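Local coordinates for Thiol:disulfide interchange protein (Klebsiella pneumoniae, PDB 6DXN), which probably acts as a periplasmic thiol:disulfide oxidoreductase of the DsbA type, exchanging disulfide bonds with protein substrates, at residues A38-R42 and E91-F95; I163-L168 and M180-V184. All coordinates share one frame; numbering follows the deposited sequence.

Contact 1 of 2, residues A38-R42 and E91-F95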
loop_
_atom_site.group_PDB
_atom_site.type_symbol
_atom_site.label_atom_id
_atom_site.label_comp_id
_atom_site.label_asym_id
_atom_site.label_seq_id
_atom_site.Cartn_x
_atom_site.Cartn_y
_atom_site.Cartn_z
ATOM N N ALA A 38 -3.948 -9.128 -5.246
ATOM C CA ALA A 38 -4.560 -10.204 -4.436
ATOM C C ALA A 38 -4.715 -9.752 -2.971
ATOM O O ALA A 38 -5.733 -10.033 -2.321
ATOM C CB ALA A 38 -3.737 -11.471 -4.553
ATOM N N PHE A 39 -3.722 -9.017 -2.471
ATOM C CA PHE A 39 -3.745 -8.514 -1.086
ATOM C C PHE A 39 -4.895 -7.516 -0.871
ATOM O O PHE A 39 -5.462 -7.436 0.227
ATOM C CB PHE A 39 -2.378 -7.925 -0.738
ATOM C CG PHE A 39 -1.418 -8.938 -0.180
ATOM C CD1 PHE A 39 -1.235 -10.167 -0.796
ATOM C CD2 PHE A 39 -0.680 -8.655 0.958
ATOM C CE1 PHE A 39 -0.368 -11.107 -0.259
ATOM C CE2 PHE A 39 0.204 -9.590 1.477
ATOM C CZ PHE A 39 0.359 -10.811 0.864
ATOM N N ALA A 40 -5.260 -6.785 -1.925
ATOM C CA ALA A 40 -6.305 -5.783 -1.806
ATOM C C ALA A 40 -7.680 -6.306 -2.240
ATOM O O ALA A 40 -8.681 -5.719 -1.836
ATOM C CB ALA A 40 -5.935 -4.571 -2.628
ATOM N N GLU A 41 -7.736 -7.399 -3.023
ATOM C CA GLU A 41 -9.032 -7.822 -3.605
ATOM C C GLU A 41 -9.315 -9.332 -3.489
ATOM O O GLU A 41 -10.489 -9.709 -3.405
ATOM C CB GLU A 41 -9.057 -7.362 -5.073
ATOM C CG GLU A 41 -10.345 -7.676 -5.827
ATOM C CD GLU A 41 -10.487 -9.094 -6.366
ATOM O OE1 GLU A 41 -9.452 -9.752 -6.595
ATOM O OE2 GLU A 41 -11.635 -9.544 -6.544
ATOM N N ARG A 42 -8.284 -10.188 -3.506
ATOM C CA ARG A 42 -8.509 -11.664 -3.483
ATOM C C ARG A 42 -8.306 -12.240 -2.077
ATOM O O ARG A 42 -9.223 -12.833 -1.524
ATOM C CB ARG A 42 -7.585 -12.402 -4.460
ATOM C CG ARG A 42 -7.784 -13.913 -4.477
ATOM C CD ARG A 42 -6.841 -14.659 -5.409
ATOM N NE ARG A 42 -6.946 -14.181 -6.784
ATOM C CZ ARG A 42 -7.900 -14.539 -7.634
ATOM N NH1 ARG A 42 -8.842 -15.382 -7.245
ATOM N NH2 ARG A 42 -7.916 -14.045 -8.863
ATOM N N GLU A 91 -8.982 2.251 -6.123
ATOM C CA GLU A 91 -7.945 1.240 -5.975
ATOM C C GLU A 91 -8.215 0.034 -6.900
ATOM O O GLU A 91 -7.366 -0.330 -7.713
ATOM C CB GLU A 91 -7.784 0.801 -4.511
ATOM C CG GLU A 91 -6.534 -0.038 -4.304
ATOM C CD GLU A 91 -6.282 -0.623 -2.921
ATOM O OE1 GLU A 91 -7.024 -0.290 -1.980
ATOM O OE2 GLU A 91 -5.352 -1.441 -2.805
ATOM N N LYS A 92 -9.393 -0.586 -6.776
ATOM C CA LYS A 92 -9.705 -1.810 -7.562
ATOM C C LYS A 92 -9.736 -1.526 -9.069
ATOM O O LYS A 92 -9.407 -2.411 -9.866
ATOM C CB LYS A 92 -11.036 -2.426 -7.112
ATOM C CG LYS A 92 -11.042 -2.988 -5.696
ATOM C CD LYS A 92 -12.380 -3.576 -5.268
ATOM C CE LYS A 92 -12.439 -3.963 -3.800
ATOM N NZ LYS A 92 -11.398 -4.955 -3.434
ATOM N N LEU A 93 -10.120 -0.303 -9.444
ATOM C CA LEU A 93 -10.246 0.109 -10.847
ATOM C C LEU A 93 -8.867 0.277 -11.505
ATOM O O LEU A 93 -8.743 0.068 -12.729
ATOM C CB LEU A 93 -11.060 1.403 -10.911
ATOM C CG LEU A 93 -12.452 1.326 -10.285
ATOM C CD1 LEU A 93 -13.100 2.700 -10.241
ATOM C CD2 LEU A 93 -13.340 0.338 -11.029
ATOM N N LEU A 94 -7.848 0.638 -10.713
ATOM C CA LEU A 94 -6.484 0.797 -11.249
ATOM C C LEU A 94 -5.842 -0.584 -11.424
ATOM O O LEU A 94 -5.143 -0.809 -12.407
ATOM C CB LEU A 94 -5.651 1.711 -10.343
ATOM C CG LEU A 94 -6.014 3.195 -10.392
ATOM C CD1 LEU A 94 -5.366 3.960 -9.253
ATOM C CD2 LEU A 94 -5.628 3.807 -11.731
ATOM N N PHE A 95 -6.072 -1.488 -10.456
ATOM C CA PHE A 95 -5.572 -2.840 -10.548
ATOM C C PHE A 95 -6.204 -3.532 -11.764
ATOM O O PHE A 95 -5.519 -4.223 -12.507
ATOM C CB PHE A 95 -5.879 -3.663 -9.296
ATOM C CG PHE A 95 -4.957 -3.447 -8.119
ATOM C CD1 PHE A 95 -3.650 -3.908 -8.156
ATOM C CD2 PHE A 95 -5.416 -2.856 -6.953
ATOM C CE1 PHE A 95 -2.805 -3.743 -7.067
ATOM C CE2 PHE A 95 -4.573 -2.700 -5.864
ATOM C CZ PHE A 95 -3.267 -3.130 -5.928
#

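Contact 2 of 2, residues I163-L168 and M180-V184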
loop_
_atom_site.group_PDB
_atom_site.type_symbol
_atom_site.label_atom_id
_atom_site.label_comp_id
_atom_site.label_asym_id
_atom_site.label_seq_id
_atom_site.Cartn_x
_atom_site.Cartn_y
_atom_site.Cartn_z
ATOM N N ILE A 163 7.850 -7.501 7.547
ATOM C CA ILE A 163 7.153 -8.784 7.598
ATOM C C ILE A 163 7.624 -9.721 6.480
ATOM O O ILE A 163 7.858 -9.290 5.376
ATOM C CB ILE A 163 5.632 -8.543 7.525
ATOM C CG1 ILE A 163 5.106 -7.976 8.848
ATOM C CG2 ILE A 163 4.899 -9.814 7.105
ATOM C CD1 ILE A 163 3.642 -7.608 8.846
ATOM N N ASN A 164 7.757 -11.012 6.815
ATOM C CA ASN A 164 8.105 -12.054 5.850
ATOM C C ASN A 164 6.793 -12.720 5.416
ATOM O O ASN A 164 6.313 -13.671 6.069
ATOM C CB ASN A 164 9.106 -13.070 6.402
ATOM C CG ASN A 164 9.451 -14.155 5.401
ATOM O OD1 ASN A 164 8.891 -14.202 4.305
ATOM N ND2 ASN A 164 10.358 -15.045 5.771
ATOM N N ASN A 165 6.243 -12.215 4.306
ATOM C CA ASN A 165 4.943 -12.641 3.746
ATOM C C ASN A 165 4.809 -14.161 3.626
ATOM O O ASN A 165 3.743 -14.705 3.917
ATOM C CB ASN A 165 4.681 -12.029 2.360
ATOM C CG ASN A 165 4.507 -10.525 2.378
ATOM O OD1 ASN A 165 4.530 -9.902 3.441
ATOM N ND2 ASN A 165 4.329 -9.925 1.207
ATOM N N ALA A 166 5.877 -14.832 3.191
ATOM C CA ALA A 166 5.820 -16.280 2.928
ATOM C C ALA A 166 5.821 -17.115 4.219
ATOM O O ALA A 166 5.488 -18.299 4.183
ATOM C CB ALA A 166 6.981 -16.668 2.041
ATOM N N SER A 167 6.141 -16.491 5.355
ATOM C CA SER A 167 6.285 -17.232 6.625
ATOM C C SER A 167 4.946 -17.645 7.257
ATOM O O SER A 167 4.922 -18.585 8.076
ATOM C CB SER A 167 7.089 -16.417 7.616
ATOM O OG SER A 167 6.320 -15.344 8.174
ATOM N N LEU A 168 3.854 -16.969 6.886
ATOM C CA LEU A 168 2.525 -17.150 7.524
ATOM C C LEU A 168 1.801 -18.440 7.088
ATOM O O LEU A 168 2.216 -19.134 6.172
ATOM C CB LEU A 168 1.680 -15.911 7.210
ATOM C CG LEU A 168 2.190 -14.595 7.803
ATOM C CD1 LEU A 168 1.550 -13.397 7.118
ATOM C CD2 LEU A 168 1.961 -14.543 9.306
HETATM N N MSE A 180 -1.732 -12.685 9.088
HETATM C CA MSE A 180 -0.995 -11.482 8.752
HETATM C C MSE A 180 -1.405 -10.363 9.676
HETATM O O MSE A 180 -0.549 -9.642 10.201
HETATM C CB MSE A 180 -1.227 -11.112 7.286
HETATM C CG MSE A 180 -0.802 -9.677 7.013
HETATM SE SE MSE A 180 1.151 -9.500 7.034
HETATM C CE MSE A 180 1.484 -10.007 5.147
ATOM N N ALA A 181 -2.719 -10.212 9.885
ATOM C CA ALA A 181 -3.244 -9.169 10.778
ATOM C C ALA A 181 -2.762 -9.426 12.213
ATOM O O ALA A 181 -2.475 -8.491 12.954
ATOM C CB ALA A 181 -4.746 -9.117 10.710
ATOM N N ASN A 182 -2.705 -10.707 12.589
ATOM C CA ASN A 182 -2.233 -11.100 13.925
ATOM C C ASN A 182 -0.760 -10.694 14.081
ATOM O O ASN A 182 -0.397 -10.070 15.081
ATOM C CB ASN A 182 -2.462 -12.589 14.191
ATOM C CG ASN A 182 -3.907 -12.926 14.492
ATOM O OD1 ASN A 182 -4.690 -12.060 14.879
ATOM N ND2 ASN A 182 -4.263 -14.188 14.348
ATOM N N LEU A 183 0.067 -11.032 13.079
ATOM C CA LEU A 183 1.499 -10.684 13.081
ATOM C C LEU A 183 1.669 -9.159 13.132
ATOM O O LEU A 183 2.500 -8.657 13.899
ATOM C CB LEU A 183 2.191 -11.264 11.842
ATOM C CG LEU A 183 3.641 -10.825 11.628
ATOM C CD1 LEU A 183 4.513 -11.173 12.824
ATOM C CD2 LEU A 183 4.218 -11.447 10.371
ATOM N N VAL A 184 0.903 -8.431 12.309
ATOM C CA VAL A 184 0.985 -6.963 12.312
ATOM C C VAL A 184 0.763 -6.456 13.745
ATOM O O VAL A 184 1.547 -5.655 14.262
ATOM C CB VAL A 184 0.002 -6.316 11.312
ATOM C CG1 VAL A 184 -0.306 -4.859 11.648
ATOM C CG2 VAL A 184 0.509 -6.417 9.885
#

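Contact 1 of 2, residues A38-R42 and E91-F95
Ala40 meets three side chains of the helix 87-99, those of Glu91, Lys92 and Phe95, from the last part of the helix 34-41. The methyl of Ala40 points across the gap, its CB 3.2 Å from OE2 of Glu91 and 4.0 Å from CE2 of Phe95, approaching that ring obliquely. Glu91 gets there with CG anti to its backbone N (chi1 -169°) and the chain extended beyond it. This brings its carboxylate to the edge of the Phe95 ring, with CD lying in the ring plane. The same OE2 forms a salt bridge with Lys61, consistent with an ionised carboxylate in this buried place. Asp46 of the helix 45-52 touches the side chains of both Ala40 and Glu91, so a third helix borders this side of the contact.

The carbonyl of Ala40 takes part as well: its O receives a weak hydrogen bond of 3.2 Å from NZ of Lys92. A bend at the last torsion of the lysine (chi4 -58°) turns the ammonium group onto this carbonyl. Next in the chain comes Glu41, whose CB lies 3.7 Å from the same NZ and whose side chain crosses that of the lysine at about a right angle. OE2 of Glu41 remains 5.5 Å from Lys92 NZ, too far for a salt bridge, although the opposite charges may still attract each other weakly.

Phe95 also meets the rings of Phe31 and Tyr37 and touches the Cys33-Cys36 region. The arrangement joins the helix that begins within the thioredoxin-type CxxC motif, Cys33 to Cys36, to a helix of the helical insertion characteristic of DsbA-like proteins.

Contact 2 of 2, residues I163-L168 and M180-V184
Part of the hydrophobic core of the thioredoxin fold, this contact packs the loop leaving the strand 161-163 against the helix 173-188 that follows it. Ile163, at the end of the strand, rests CD1 against two side chains of the helix, 3.5 Å from CG2 of Val184 and 3.6 Å from SE of Met180, which is present as selenomethionine. The Ile163 and Leu183 side chains reach toward each other, with CG2 of the isoleucine 3.7 Å from CD2 of Leu183.

Farther along the loop, Leu168 lays its CD1 against the base of Met180, 3.6 Å from CB, with the two side chains at about a right angle, while its CD2 reaches CD2 of Leu183. Bends at chi2 (72°) and chi3 (86°) bring the selenium of Met180 against CG2 and CD1 of Ile163 and its CE to 3.5 Å from OD1 of Asn165. The amide of Asn165 is held from its other branch, ND2 donating to the O of Pro153.

A compact turn brings Ile163 and Leu168 to the same helix: the carbonyl O of Asn164 accepts from both N and OG of Ser167, the hydroxyl bond being 2.7 Å long. Behind the contact, Met180 and Val184 rest on Ile49 of the helix 45-52, and Phe155 of the strand 154-157 touches Ile163, Asn165 and Met180.

Contact 1 closes before contact 2 opens along the chain, and their centres lie about 19 Å apart. They nevertheless touch through Phe39, whose CE2 is 3.9 Å from CE of Met180 and whose CZ is 4.1 Å from ND2 of Asn165. The helix 34-41 thus lies between the two systems. The helix 45-52 adds a further connection, with Asp46 next to Ala40 and Glu91, and Val45 and Ile49 against Met180. Contact 1 joins the helix carrying Cys36 to the helical insertion, while Phe39 of that helix packs on the elements that contact 2 holds together, in the C-terminal part of the thioredoxin fold.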